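70 kDa protein (Xanthomonas sp., PDB 4B2N) cleaves the polyisoprene of natural rubber latex with dioxygen, acting as a processive dioxygenase that carries two covalently bound c-type haems. Local coordinates at residues G284-P289 against Y515-S520; T425-P430 against G640-Q645; N523-L528 against A654-I659. All coordinates share one frame; numbering follows the deposited sequence.

How the contacts relate
All three contacts gather round one haem c, the one attached through Cys390 and Cys393 and ligated by His394 and His641. Contact 1 lies on its propionate side and also reaches the other haem through Thr286. Contact 2 supplies the axial ligand His641, and contact 3 pairs helix 524-528 with helix 649-660 along the porphyrin rim. Their centres are about 14 Å (1 and 2), about 15 Å (2 and 3) and about 18 Å (1 and 3) apart. Along the chain, contacts 1 and 2 interlock, as do 2 and 3, whereas contact 1 closes at 515-520 just before 523-528 opens contact 3. Residues distant in sequence thus form one haem pocket.

Contact 1: residues G284-P289 against Y515-S520; sequences GMTKAP and YFHNGS. With HEC (heme c), chain D.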
loop_
_atom_site.group_PDB
_atom_site.type_symbol
_atom_site.label_atom_id
_atom_site.label_comp_id
_atom_site.label_asym_id
_atom_site.label_seq_id
_atom_site.Cartn_x
_atom_site.Cartn_y
_atom_site.Cartn_z
ATOM N N GLY A 284 -11.036 -6.310 -5.051
ATOM C CA GLY A 284 -11.560 -5.603 -3.896
ATOM C C GLY A 284 -10.737 -4.336 -3.607
ATOM O O GLY A 284 -9.802 -3.990 -4.332
ATOM N N MET A 285 -11.022 -3.728 -2.473
ATOM C CA MET A 285 -10.279 -2.595 -2.016
ATOM C C MET A 285 -9.124 -3.145 -1.173
ATOM O O MET A 285 -9.308 -4.027 -0.365
ATOM C CB MET A 285 -11.161 -1.704 -1.171
ATOM C CG MET A 285 -12.418 -1.234 -1.902
ATOM S SD MET A 285 -11.952 -0.140 -3.273
ATOM C CE MET A 285 -12.509 -1.074 -4.651
ATOM N N THR A 286 -7.941 -2.556 -1.339
ATOM C CA THR A 286 -6.931 -2.742 -0.310
ATOM C C THR A 286 -6.425 -1.446 0.285
ATOM O O THR A 286 -6.499 -0.351 -0.361
ATOM C CB THR A 286 -5.782 -3.677 -0.690
ATOM O OG1 THR A 286 -5.024 -3.112 -1.748
ATOM C CG2 THR A 286 -6.352 -5.114 -1.010
ATOM N N LYS A 287 -6.039 -1.552 1.548
ATOM C CA LYS A 287 -5.371 -0.440 2.250
ATOM C C LYS A 287 -3.870 -0.546 2.030
ATOM O O LYS A 287 -3.358 -1.676 1.926
ATOM C CB LYS A 287 -5.656 -0.598 3.738
ATOM C CG LYS A 287 -5.228 0.561 4.645
ATOM C CD LYS A 287 -5.463 0.154 6.119
ATOM C CE LYS A 287 -4.938 1.353 6.951
ATOM N NZ LYS A 287 -4.445 0.846 8.241
ATOM N N ALA A 288 -3.158 0.588 1.920
ATOM C CA ALA A 288 -1.702 0.560 1.839
ATOM C C ALA A 288 -1.081 -0.131 3.065
ATOM O O ALA A 288 -1.486 0.104 4.235
ATOM C CB ALA A 288 -1.096 1.993 1.672
ATOM N N PRO A 289 -0.133 -1.072 2.829
ATOM C CA PRO A 289 0.704 -1.486 3.968
ATOM C C PRO A 289 1.571 -0.326 4.457
ATOM O O PRO A 289 1.673 0.686 3.788
ATOM C CB PRO A 289 1.619 -2.603 3.390
ATOM C CG PRO A 289 0.942 -2.997 2.093
ATOM C CD PRO A 289 0.225 -1.756 1.584
ATOM N N TYR A 515 -7.345 -2.453 10.644
ATOM C CA TYR A 515 -6.447 -3.557 10.355
ATOM C C TYR A 515 -6.957 -4.531 9.246
ATOM O O TYR A 515 -8.163 -4.525 8.903
ATOM C CB TYR A 515 -6.183 -4.340 11.676
ATOM C CG TYR A 515 -5.547 -3.424 12.700
ATOM C CD1 TYR A 515 -4.226 -2.992 12.541
ATOM C CD2 TYR A 515 -6.292 -2.925 13.781
ATOM C CE1 TYR A 515 -3.654 -2.125 13.472
ATOM C CE2 TYR A 515 -5.733 -2.067 14.729
ATOM C CZ TYR A 515 -4.381 -1.673 14.549
ATOM O OH TYR A 515 -3.753 -0.802 15.372
ATOM N N PHE A 516 -6.068 -5.438 8.820
ATOM C CA PHE A 516 -6.238 -6.352 7.729
ATOM C C PHE A 516 -6.125 -5.633 6.399
ATOM O O PHE A 516 -6.218 -4.412 6.331
ATOM C CB PHE A 516 -7.548 -7.175 7.790
ATOM C CG PHE A 516 -7.658 -8.012 9.029
ATOM C CD1 PHE A 516 -6.522 -8.393 9.721
ATOM C CD2 PHE A 516 -8.911 -8.438 9.468
ATOM C CE1 PHE A 516 -6.601 -9.182 10.875
ATOM C CE2 PHE A 516 -9.034 -9.228 10.616
ATOM C CZ PHE A 516 -7.863 -9.598 11.307
ATOM N N HIS A 517 -5.952 -6.418 5.357
ATOM C CA HIS A 517 -5.622 -5.862 4.032
ATOM C C HIS A 517 -6.712 -4.986 3.488
ATOM O O HIS A 517 -6.453 -4.255 2.566
ATOM C CB HIS A 517 -5.261 -6.976 3.076
ATOM C CG HIS A 517 -6.413 -7.874 2.741
ATOM N ND1 HIS A 517 -6.773 -8.989 3.515
ATOM C CD2 HIS A 517 -7.289 -7.837 1.680
ATOM C CE1 HIS A 517 -7.830 -9.593 2.916
ATOM N NE2 HIS A 517 -8.145 -8.885 1.802
ATOM N N ASN A 518 -7.940 -5.085 4.009
ATOM C CA ASN A 518 -9.031 -4.224 3.546
ATOM C C ASN A 518 -9.440 -3.099 4.552
ATOM O O ASN A 518 -10.484 -2.455 4.378
ATOM C CB ASN A 518 -10.275 -5.065 3.163
ATOM C CG ASN A 518 -10.791 -5.918 4.357
ATOM O OD1 ASN A 518 -10.223 -5.847 5.445
ATOM N ND2 ASN A 518 -11.745 -6.813 4.097
ATOM N N GLY A 519 -8.631 -2.907 5.596
ATOM C CA GLY A 519 -8.853 -1.938 6.664
ATOM C C GLY A 519 -10.222 -2.112 7.286
ATOM O O GLY A 519 -10.917 -1.134 7.585
ATOM N N SER A 520 -10.621 -3.339 7.572
ATOM C CA SER A 520 -12.014 -3.618 7.993
ATOM C C SER A 520 -12.227 -3.687 9.494
ATOM O O SER A 520 -13.370 -3.589 9.940
ATOM C CB SER A 520 -12.517 -4.948 7.434
ATOM O OG SER A 520 -11.592 -6.003 7.691
HETATM FE FE HEC D . -1.941 -11.959 12.856
HETATM C CHA HEC D . -2.981 -9.634 10.521
HETATM C CHB HEC D . -1.685 -9.443 15.369
HETATM C CHC HEC D . -1.408 -14.291 15.296
HETATM C CHD HEC D . -1.121 -14.137 10.357
HETATM N NA HEC D . -2.156 -9.948 12.889
HETATM C C1A HEC D . -2.748 -9.164 11.867
HETATM C C2A HEC D . -2.953 -7.784 12.301
HETATM C C3A HEC D . -2.560 -7.730 13.721
HETATM C C4A HEC D . -2.154 -9.079 14.057
HETATM C CMA HEC D . -2.577 -6.496 14.595
HETATM C CAA HEC D . -3.370 -6.588 11.448
HETATM C CBA HEC D . -1.996 -6.171 10.808
HETATM C CGA HEC D . -2.209 -5.120 9.708
HETATM O O1A HEC D . -3.399 -4.866 9.387
HETATM O O2A HEC D . -1.259 -4.465 9.142
HETATM N NB HEC D . -1.618 -11.840 14.988
HETATM C C1B HEC D . -1.532 -10.815 15.834
HETATM C C2B HEC D . -1.287 -11.151 17.240
HETATM C C3B HEC D . -1.228 -12.624 17.206
HETATM C C4B HEC D . -1.437 -12.924 15.799
HETATM C CMB HEC D . -1.133 -10.183 18.390
HETATM C CAB HEC D . -1.046 -13.594 18.354
HETATM C CBB HEC D . -2.117 -13.616 19.252
HETATM N NC HEC D . -1.251 -13.775 12.852
HETATM C C1C HEC D . -1.233 -14.700 13.933
HETATM C C2C HEC D . -0.970 -16.084 13.557
HETATM C C3C HEC D . -0.876 -16.033 12.119
HETATM C C4C HEC D . -1.147 -14.625 11.714
HETATM C CMC HEC D . -0.827 -17.297 14.463
HETATM C CAC HEC D . -0.626 -17.228 11.248
HETATM C CBC HEC D . -1.333 -18.373 11.283
HETATM N ND HEC D . -1.953 -11.873 10.875
HETATM C C1D HEC D . -1.678 -12.824 9.990
HETATM C C2D HEC D . -1.879 -12.530 8.578
HETATM C C3D HEC D . -2.445 -11.202 8.614
HETATM C C4D HEC D . -2.473 -10.911 10.044
HETATM C CMD HEC D . -1.600 -13.400 7.379
HETATM C CAD HEC D . -2.866 -10.356 7.434
HETATM C CBD HEC D . -4.381 -10.579 7.313
HETATM C CGD HEC D . -4.999 -9.769 6.198
HETATM O O1D HEC D . -5.687 -10.295 5.313
HETATM O O2D HEC D . -4.736 -8.585 6.220
#
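Lys287 and His517 join two loops through a backbone bond, at a type I beta turn (Phe516 to Gly519) that grips the propionates of a haem c. Lys287 N donates to His517 O at 2.9 Å, with an N-H...O angle of 166°. Thr286 CA adds a CH...O contact to the same oxygen, which is therefore approached by two neighbouring residues. The turn is closed by Gly519 N, bonded to Phe516 O at 2.9 Å.

Packing between the loops is modest. Thr286 CG2 meets the imidazole edge of His517 at CD2, 3.9 Å away, while the extended Lys287 chain lays CD alongside Gly519 CA and carries NZ on to a hydrogen bond with Pro514 O. Thr286 OG1 instead hydrogen-bonds a propionate of the other haem, so this small junction touches both cofactors.

Hydrogen bonds to the haem fix the turn: Phe516 N binds O1A of one propionate at 2.8 Å, and His517 N makes a weak hydrogen bond to O2D of the other. With chi1 at 67°, CG of His517 lies between its own N and carbonyl carbon, and the ring swings ND1 to the second oxygen of that carboxylate. The bond is very short: His517 ND1 to haem O1D measures 2.5 Å.

Contact 2: residues T425-P430 against G640-Q645; sequences TIRTDP and GHDFTQ. With HEC (heme c), chain D.
Ile426, the last helical residue before Arg427 turns off with positive phi, receives His641 N on its carbonyl O at 2.7 Å in a virtually straight bond (179°), and Gly640 CA fits closely against the carbonyl oxygens of Ile426 and Arg427. This backbone junction holds the axial ligand of a bis-histidine haem c: His641 NE2 lies 2.0 Å from the haem iron, with His394 as the second axial ligand.

The side chains build outward from that imidazole. Ile426 has CG1 anti to the backbone N (chi1 -179°), which sends CD1 to the ring edge, 3.6 Å from His641 CD2, and at the same time 3.5 Å from haem C2D. Phe643 places CE1 above the centre of one imidazole face and reaches the porphyrin with the same atom, while its CE2 edge comes near Thr425 O. Ile426 and Phe643 probably limit rotation of the imidazole about its iron bond.

Farther from the haem, Arg427 NH2 forms a salt bridge with Asp642 OD2 at 3.0 Å, the two side chains crossing at about a right angle and their flat groups turned 38° apart. A water links the segments as well, donating to Thr425 O at 3.0 Å and accepting from Asp642 N. On the propionate side, where Tyr501 of strand 500-502 packs on both Ile426 and Thr428, the hydroxyl of Thr428 finishes the grip, its OG1 donating to haem O1D at 2.8 Å.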
loop_
_atom_site.group_PDB
_atom_site.type_symbol
_atom_site.label_atom_id
_atom_site.label_comp_id
_atom_site.label_asym_id
_atom_site.label_seq_id
_atom_site.Cartn_x
_atom_site.Cartn_y
_atom_site.Cartn_z
ATOM N N THR A 425 -5.872 -21.023 6.290
ATOM C CA THR A 425 -5.641 -20.631 7.676
ATOM C C THR A 425 -5.984 -19.209 8.036
ATOM O O THR A 425 -6.723 -19.003 8.983
ATOM C CB THR A 425 -4.370 -21.241 8.404
ATOM O OG1 THR A 425 -3.664 -20.263 9.207
ATOM C CG2 THR A 425 -3.501 -21.991 7.597
ATOM N N ILE A 426 -5.565 -18.220 7.212
ATOM C CA ILE A 426 -5.904 -16.844 7.564
ATOM C C ILE A 426 -7.376 -16.505 7.411
ATOM O O ILE A 426 -7.913 -15.830 8.285
ATOM C CB ILE A 426 -4.997 -15.801 6.839
ATOM C CG1 ILE A 426 -5.367 -14.335 7.250
ATOM C CG2 ILE A 426 -4.868 -16.121 5.352
ATOM C CD1 ILE A 426 -4.986 -14.131 8.758
ATOM N N ARG A 427 -7.999 -16.960 6.315
ATOM C CA ARG A 427 -9.458 -16.856 6.077
ATOM C C ARG A 427 -9.997 -15.425 6.132
ATOM O O ARG A 427 -11.196 -15.205 6.409
ATOM C CB ARG A 427 -10.214 -17.747 7.034
ATOM C CG ARG A 427 -9.633 -19.147 7.060
ATOM C CD ARG A 427 -10.690 -20.224 7.303
ATOM N NE ARG A 427 -11.784 -19.771 8.171
ATOM C CZ ARG A 427 -11.654 -19.509 9.475
ATOM N NH1 ARG A 427 -10.471 -19.635 10.056
ATOM N NH2 ARG A 427 -12.699 -19.104 10.180
ATOM N N THR A 428 -9.123 -14.440 5.912
ATOM C CA THR A 428 -9.646 -13.070 5.796
ATOM C C THR A 428 -10.222 -12.930 4.405
ATOM O O THR A 428 -10.131 -13.861 3.568
ATOM C CB THR A 428 -8.518 -12.058 5.950
ATOM O OG1 THR A 428 -7.381 -12.575 5.254
ATOM C CG2 THR A 428 -8.181 -11.871 7.438
ATOM N N ASP A 429 -10.796 -11.770 4.111
ATOM C CA ASP A 429 -11.494 -11.603 2.832
ATOM C C ASP A 429 -10.631 -12.083 1.688
ATOM O O ASP A 429 -9.486 -11.592 1.493
ATOM C CB ASP A 429 -11.917 -10.160 2.600
ATOM C CG ASP A 429 -12.883 -10.044 1.466
ATOM O OD1 ASP A 429 -12.478 -10.283 0.310
ATOM O OD2 ASP A 429 -14.064 -9.772 1.729
ATOM N N PRO A 430 -11.157 -13.016 0.913
ATOM C CA PRO A 430 -10.289 -13.614 -0.116
ATOM C C PRO A 430 -10.266 -12.905 -1.455
ATOM O O PRO A 430 -9.593 -13.403 -2.340
ATOM C CB PRO A 430 -10.928 -14.970 -0.352
ATOM C CG PRO A 430 -12.395 -14.698 -0.131
ATOM C CD PRO A 430 -12.479 -13.696 0.995
ATOM N N GLY A 640 -12.177 -13.750 9.656
ATOM C CA GLY A 640 -10.816 -14.274 9.506
ATOM C C GLY A 640 -9.861 -13.969 10.652
ATOM O O GLY A 640 -10.215 -13.302 11.640
ATOM N N HIS A 641 -8.641 -14.505 10.561
ATOM C CA HIS A 641 -7.700 -14.380 11.638
ATOM C C HIS A 641 -8.436 -14.734 12.946
ATOM O O HIS A 641 -8.244 -14.100 13.980
ATOM C CB HIS A 641 -7.186 -12.928 11.646
ATOM C CG HIS A 641 -5.925 -12.731 12.429
ATOM N ND1 HIS A 641 -5.903 -12.637 13.774
ATOM C CD2 HIS A 641 -4.620 -12.561 12.001
ATOM C CE1 HIS A 641 -4.635 -12.388 14.165
ATOM N NE2 HIS A 641 -3.868 -12.352 13.079
ATOM N N ASP A 642 -9.255 -15.758 12.875
ATOM C CA ASP A 642 -10.166 -16.147 13.954
ATOM C C ASP A 642 -9.556 -17.020 14.998
ATOM O O ASP A 642 -10.198 -17.244 16.056
ATOM C CB ASP A 642 -11.345 -16.931 13.369
ATOM C CG ASP A 642 -12.216 -16.090 12.542
ATOM O OD1 ASP A 642 -12.822 -15.166 13.113
ATOM O OD2 ASP A 642 -12.328 -16.340 11.316
ATOM N N PHE A 643 -8.356 -17.534 14.729
ATOM C CA PHE A 643 -7.622 -18.339 15.729
ATOM C C PHE A 643 -7.321 -17.557 17.004
ATOM O O PHE A 643 -7.006 -18.133 18.007
ATOM C CB PHE A 643 -6.333 -18.874 15.156
ATOM C CG PHE A 643 -5.663 -17.913 14.181
ATOM C CD1 PHE A 643 -4.965 -16.784 14.648
ATOM C CD2 PHE A 643 -5.746 -18.163 12.832
ATOM C CE1 PHE A 643 -4.372 -15.877 13.726
ATOM C CE2 PHE A 643 -5.202 -17.225 11.872
ATOM C CZ PHE A 643 -4.486 -16.141 12.339
ATOM N N THR A 644 -7.407 -16.235 16.970
ATOM C CA THR A 644 -7.310 -15.464 18.208
ATOM C C THR A 644 -8.483 -15.643 19.227
ATOM O O THR A 644 -8.394 -15.230 20.384
ATOM C CB THR A 644 -7.136 -14.010 17.883
ATOM O OG1 THR A 644 -8.244 -13.579 17.083
ATOM C CG2 THR A 644 -5.880 -13.824 17.061
ATOM N N GLN A 645 -9.575 -16.216 18.772
ATOM C CA GLN A 645 -10.748 -16.478 19.658
ATOM C C GLN A 645 -10.431 -17.371 20.853
ATOM O O GLN A 645 -11.157 -17.328 21.824
ATOM C CB GLN A 645 -11.854 -17.145 18.869
ATOM C CG GLN A 645 -11.555 -18.603 18.600
ATOM C CD GLN A 645 -12.293 -19.123 17.389
ATOM O OE1 GLN A 645 -13.275 -18.526 16.932
ATOM N NE2 GLN A 645 -11.803 -20.232 16.826
HETATM FE FE HEC D . -1.941 -11.959 12.856
HETATM C CHA HEC D . -2.981 -9.634 10.521
HETATM C CHB HEC D . -1.685 -9.443 15.369
HETATM C CHC HEC D . -1.408 -14.291 15.296
HETATM C CHD HEC D . -1.121 -14.137 10.357
HETATM N NA HEC D . -2.156 -9.948 12.889
HETATM C C1A HEC D . -2.748 -9.164 11.867
HETATM C C2A HEC D . -2.953 -7.784 12.301
HETATM C C3A HEC D . -2.560 -7.730 13.721
HETATM C C4A HEC D . -2.154 -9.079 14.057
HETATM C CMA HEC D . -2.577 -6.496 14.595
HETATM C CAA HEC D . -3.370 -6.588 11.448
HETATM C CBA HEC D . -1.996 -6.171 10.808
HETATM C CGA HEC D . -2.209 -5.120 9.708
HETATM O O1A HEC D . -3.399 -4.866 9.387
HETATM O O2A HEC D . -1.259 -4.465 9.142
HETATM N NB HEC D . -1.618 -11.840 14.988
HETATM C C1B HEC D . -1.532 -10.815 15.834
HETATM C C2B HEC D . -1.287 -11.151 17.240
HETATM C C3B HEC D . -1.228 -12.624 17.206
HETATM C C4B HEC D . -1.437 -12.924 15.799
HETATM C CMB HEC D . -1.133 -10.183 18.390
HETATM C CAB HEC D . -1.046 -13.594 18.354
HETATM C CBB HEC D . -2.117 -13.616 19.252
HETATM N NC HEC D . -1.251 -13.775 12.852
HETATM C C1C HEC D . -1.233 -14.700 13.933
HETATM C C2C HEC D . -0.970 -16.084 13.557
HETATM C C3C HEC D . -0.876 -16.033 12.119
HETATM C C4C HEC D . -1.147 -14.625 11.714
HETATM C CMC HEC D . -0.827 -17.297 14.463
HETATM C CAC HEC D . -0.626 -17.228 11.248
HETATM C CBC HEC D . -1.333 -18.373 11.283
HETATM N ND HEC D . -1.953 -11.873 10.875
HETATM C C1D HEC D . -1.678 -12.824 9.990
HETATM C C2D HEC D . -1.879 -12.530 8.578
HETATM C C3D HEC D . -2.445 -11.202 8.614
HETATM C C4D HEC D . -2.473 -10.911 10.044
HETATM C CMD HEC D . -1.600 -13.400 7.379
HETATM C CAD HEC D . -2.866 -10.356 7.434
HETATM C CBD HEC D . -4.381 -10.579 7.313
HETATM C CGD HEC D . -4.999 -9.769 6.198
HETATM O O1D HEC D . -5.687 -10.295 5.313
HETATM O O2D HEC D . -4.736 -8.585 6.220
HETATM O O HOH W 1 -8.751 -17.784 10.859
#

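Contact 3: residues N523-L528 against A654-I659; sequences NLWGVL and ALIEYI. With HEC (heme c), chain D.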
loop_
_atom_site.group_PDB
_atom_site.type_symbol
_atom_site.label_atom_id
_atom_site.label_comp_id
_atom_site.label_asym_id
_atom_site.label_seq_id
_atom_site.Cartn_x
_atom_site.Cartn_y
_atom_site.Cartn_z
ATOM N N ASN A 523 -10.009 -1.859 15.539
ATOM C CA ASN A 523 -9.014 -1.845 16.615
ATOM C C ASN A 523 -8.339 -3.177 16.832
ATOM O O ASN A 523 -8.748 -4.208 16.292
ATOM C CB ASN A 523 -9.554 -1.232 17.946
ATOM C CG ASN A 523 -10.760 -1.980 18.512
ATOM O OD1 ASN A 523 -11.672 -1.382 19.216
ATOM N ND2 ASN A 523 -10.803 -3.254 18.251
ATOM N N LEU A 524 -7.264 -3.156 17.594
ATOM C CA LEU A 524 -6.478 -4.354 17.765
ATOM C C LEU A 524 -7.196 -5.392 18.593
ATOM O O LEU A 524 -7.122 -6.645 18.310
ATOM C CB LEU A 524 -5.132 -3.994 18.402
ATOM C CG LEU A 524 -4.052 -4.709 17.611
ATOM C CD1 LEU A 524 -2.893 -3.780 17.368
ATOM C CD2 LEU A 524 -3.657 -6.000 18.345
ATOM N N TRP A 525 -7.892 -4.910 19.628
ATOM C CA TRP A 525 -8.846 -5.768 20.363
ATOM C C TRP A 525 -9.666 -6.658 19.412
ATOM O O TRP A 525 -9.792 -7.857 19.613
ATOM C CB TRP A 525 -9.742 -4.881 21.221
ATOM C CG TRP A 525 -10.683 -5.689 22.054
ATOM C CD1 TRP A 525 -12.032 -5.930 21.815
ATOM C CD2 TRP A 525 -10.361 -6.412 23.281
ATOM N NE1 TRP A 525 -12.548 -6.749 22.809
ATOM C CE2 TRP A 525 -11.587 -7.066 23.712
ATOM C CE3 TRP A 525 -9.210 -6.590 24.029
ATOM C CZ2 TRP A 525 -11.646 -7.851 24.864
ATOM C CZ3 TRP A 525 -9.277 -7.377 25.201
ATOM C CH2 TRP A 525 -10.463 -7.998 25.602
ATOM N N GLY A 526 -10.198 -6.076 18.338
ATOM C CA GLY A 526 -11.040 -6.780 17.387
ATOM C C GLY A 526 -10.314 -7.864 16.609
ATOM O O GLY A 526 -10.850 -8.937 16.360
ATOM N N VAL A 527 -9.085 -7.595 16.221
ATOM C CA VAL A 527 -8.227 -8.610 15.641
ATOM C C VAL A 527 -8.122 -9.752 16.648
ATOM O O VAL A 527 -8.166 -10.918 16.260
ATOM C CB VAL A 527 -6.855 -8.002 15.333
ATOM C CG1 VAL A 527 -5.886 -9.077 14.853
ATOM C CG2 VAL A 527 -7.019 -6.872 14.291
ATOM N N LEU A 528 -7.973 -9.384 17.913
ATOM C CA LEU A 528 -7.721 -10.366 18.980
ATOM C C LEU A 528 -8.978 -11.064 19.458
ATOM O O LEU A 528 -8.922 -12.123 20.097
ATOM C CB LEU A 528 -6.955 -9.698 20.134
ATOM C CG LEU A 528 -5.493 -9.377 19.743
ATOM C CD1 LEU A 528 -4.787 -8.820 20.946
ATOM C CD2 LEU A 528 -4.703 -10.560 19.215
ATOM N N ALA A 654 -2.807 -8.217 27.685
ATOM C CA ALA A 654 -1.338 -8.315 27.804
ATOM C C ALA A 654 -0.713 -8.166 26.438
ATOM O O ALA A 654 0.306 -7.447 26.275
ATOM C CB ALA A 654 -0.898 -9.636 28.437
ATOM N N LEU A 655 -1.331 -8.819 25.458
ATOM C CA LEU A 655 -0.818 -8.757 24.088
ATOM C C LEU A 655 -0.947 -7.336 23.570
ATOM O O LEU A 655 -0.026 -6.857 22.889
ATOM C CB LEU A 655 -1.613 -9.691 23.200
ATOM C CG LEU A 655 -1.246 -11.188 23.167
ATOM C CD1 LEU A 655 -2.405 -11.885 22.460
ATOM C CD2 LEU A 655 0.089 -11.443 22.439
ATOM N N ILE A 656 -2.035 -6.636 23.902
ATOM C CA ILE A 656 -2.128 -5.217 23.480
ATOM C C ILE A 656 -1.060 -4.331 24.085
ATOM O O ILE A 656 -0.436 -3.494 23.396
ATOM C CB ILE A 656 -3.540 -4.645 23.704
ATOM C CG1 ILE A 656 -4.473 -5.176 22.612
ATOM C CG2 ILE A 656 -3.552 -3.124 23.685
ATOM C CD1 ILE A 656 -5.925 -5.212 23.117
ATOM N N GLU A 657 -0.830 -4.490 25.384
ATOM C CA GLU A 657 0.221 -3.760 26.029
ATOM C C GLU A 657 1.567 -4.057 25.375
ATOM O O GLU A 657 2.399 -3.155 25.192
ATOM C CB GLU A 657 0.284 -4.165 27.502
ATOM C CG GLU A 657 0.871 -3.023 28.289
ATOM C CD GLU A 657 -0.045 -1.816 28.390
ATOM O OE1 GLU A 657 -1.223 -1.868 27.947
ATOM O OE2 GLU A 657 0.445 -0.770 28.857
ATOM N N TYR A 658 1.814 -5.330 25.055
ATOM C CA TYR A 658 3.061 -5.661 24.388
ATOM C C TYR A 658 3.185 -4.956 23.007
ATOM O O TYR A 658 4.257 -4.424 22.644
ATOM C CB TYR A 658 3.171 -7.173 24.239
ATOM C CG TYR A 658 4.403 -7.581 23.462
ATOM C CD1 TYR A 658 5.671 -7.143 23.867
ATOM C CD2 TYR A 658 4.308 -8.408 22.347
ATOM C CE1 TYR A 658 6.798 -7.503 23.168
ATOM C CE2 TYR A 658 5.447 -8.782 21.625
ATOM C CZ TYR A 658 6.679 -8.321 22.071
ATOM O OH TYR A 658 7.811 -8.672 21.450
ATOM N N ILE A 659 2.096 -4.887 22.276
ATOM C CA ILE A 659 2.159 -4.289 20.924
ATOM C C ILE A 659 2.478 -2.778 20.999
ATOM O O ILE A 659 3.085 -2.181 20.058
ATOM C CB ILE A 659 0.896 -4.598 20.104
ATOM C CG1 ILE A 659 0.863 -6.101 19.760
ATOM C CG2 ILE A 659 0.852 -3.721 18.809
ATOM C CD1 ILE A 659 -0.506 -6.644 19.463
HETATM FE FE HEC D . -1.941 -11.959 12.856
HETATM C CHA HEC D . -2.981 -9.634 10.521
HETATM C CHB HEC D . -1.685 -9.443 15.369
HETATM C CHC HEC D . -1.408 -14.291 15.296
HETATM C CHD HEC D . -1.121 -14.137 10.357
HETATM N NA HEC D . -2.156 -9.948 12.889
HETATM C C1A HEC D . -2.748 -9.164 11.867
HETATM C C2A HEC D . -2.953 -7.784 12.301
HETATM C C3A HEC D . -2.560 -7.730 13.721
HETATM C C4A HEC D . -2.154 -9.079 14.057
HETATM C CMA HEC D . -2.577 -6.496 14.595
HETATM C CAA HEC D . -3.370 -6.588 11.448
HETATM C CBA HEC D . -1.996 -6.171 10.808
HETATM C CGA HEC D . -2.209 -5.120 9.708
HETATM O O1A HEC D . -3.399 -4.866 9.387
HETATM O O2A HEC D . -1.259 -4.465 9.142
HETATM N NB HEC D . -1.618 -11.840 14.988
HETATM C C1B HEC D . -1.532 -10.815 15.834
HETATM C C2B HEC D . -1.287 -11.151 17.240
HETATM C C3B HEC D . -1.228 -12.624 17.206
HETATM C C4B HEC D . -1.437 -12.924 15.799
HETATM C CMB HEC D . -1.133 -10.183 18.390
HETATM C CAB HEC D . -1.046 -13.594 18.354
HETATM C CBB HEC D . -2.117 -13.616 19.252
HETATM N NC HEC D . -1.251 -13.775 12.852
HETATM C C1C HEC D . -1.233 -14.700 13.933
HETATM C C2C HEC D . -0.970 -16.084 13.557
HETATM C C3C HEC D . -0.876 -16.033 12.119
HETATM C C4C HEC D . -1.147 -14.625 11.714
HETATM C CMC HEC D . -0.827 -17.297 14.463
HETATM C CAC HEC D . -0.626 -17.228 11.248
HETATM C CBC HEC D . -1.333 -18.373 11.283
HETATM N ND HEC D . -1.953 -11.873 10.875
HETATM C C1D HEC D . -1.678 -12.824 9.990
HETATM C C2D HEC D . -1.879 -12.530 8.578
HETATM C C3D HEC D . -2.445 -11.202 8.614
HETATM C C4D HEC D . -2.473 -10.911 10.044
HETATM C CMD HEC D . -1.600 -13.400 7.379
HETATM C CAD HEC D . -2.866 -10.356 7.434
HETATM C CBD HEC D . -4.381 -10.579 7.313
HETATM C CGD HEC D . -4.999 -9.769 6.198
HETATM O O1D HEC D . -5.687 -10.295 5.313
HETATM O O2D HEC D . -4.736 -8.585 6.220
#
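A helix pair beside the haem c rim brings Leu524 and Leu528 of the short helix 524-528 against Leu655, Ile656 and Ile659 of the C-terminal helix 649-660. The local axes approach to 10.6 Å, with 133° between their directions, and apolar side chains make the contact. Leu524 and Ile659 meet tip to tip, CD2 to CD1 at 3.4 Å, tighter than usual for two methyls. Leu528 CD1 touches two consecutive residues of the facing helix, 4.0 Å from Leu655 CB and equally close to CG1 of Ile656, whose side chain slides past that of Leu528 in the opposite direction. Ile656 CD1 then touches the indole edge of Trp525 at CE3, 3.7 Å away.

The haem edge lies along one side of the pair. Its methyl CMB is met by Leu528 CD2 at 3.7 Å and by Ile659 CD1, CMA lies against Leu524, and Leu655 CD1 touches CBB. Val527 presents CG1 to the pyrrole at C3A.

Beyond the pair, Trp525 stacks on Trp653 and hydrogen-bonds Asp532 OD2 through NE1, Leu565 packs on Ile656, and helix 357-369 covers Leu655 through Ile366.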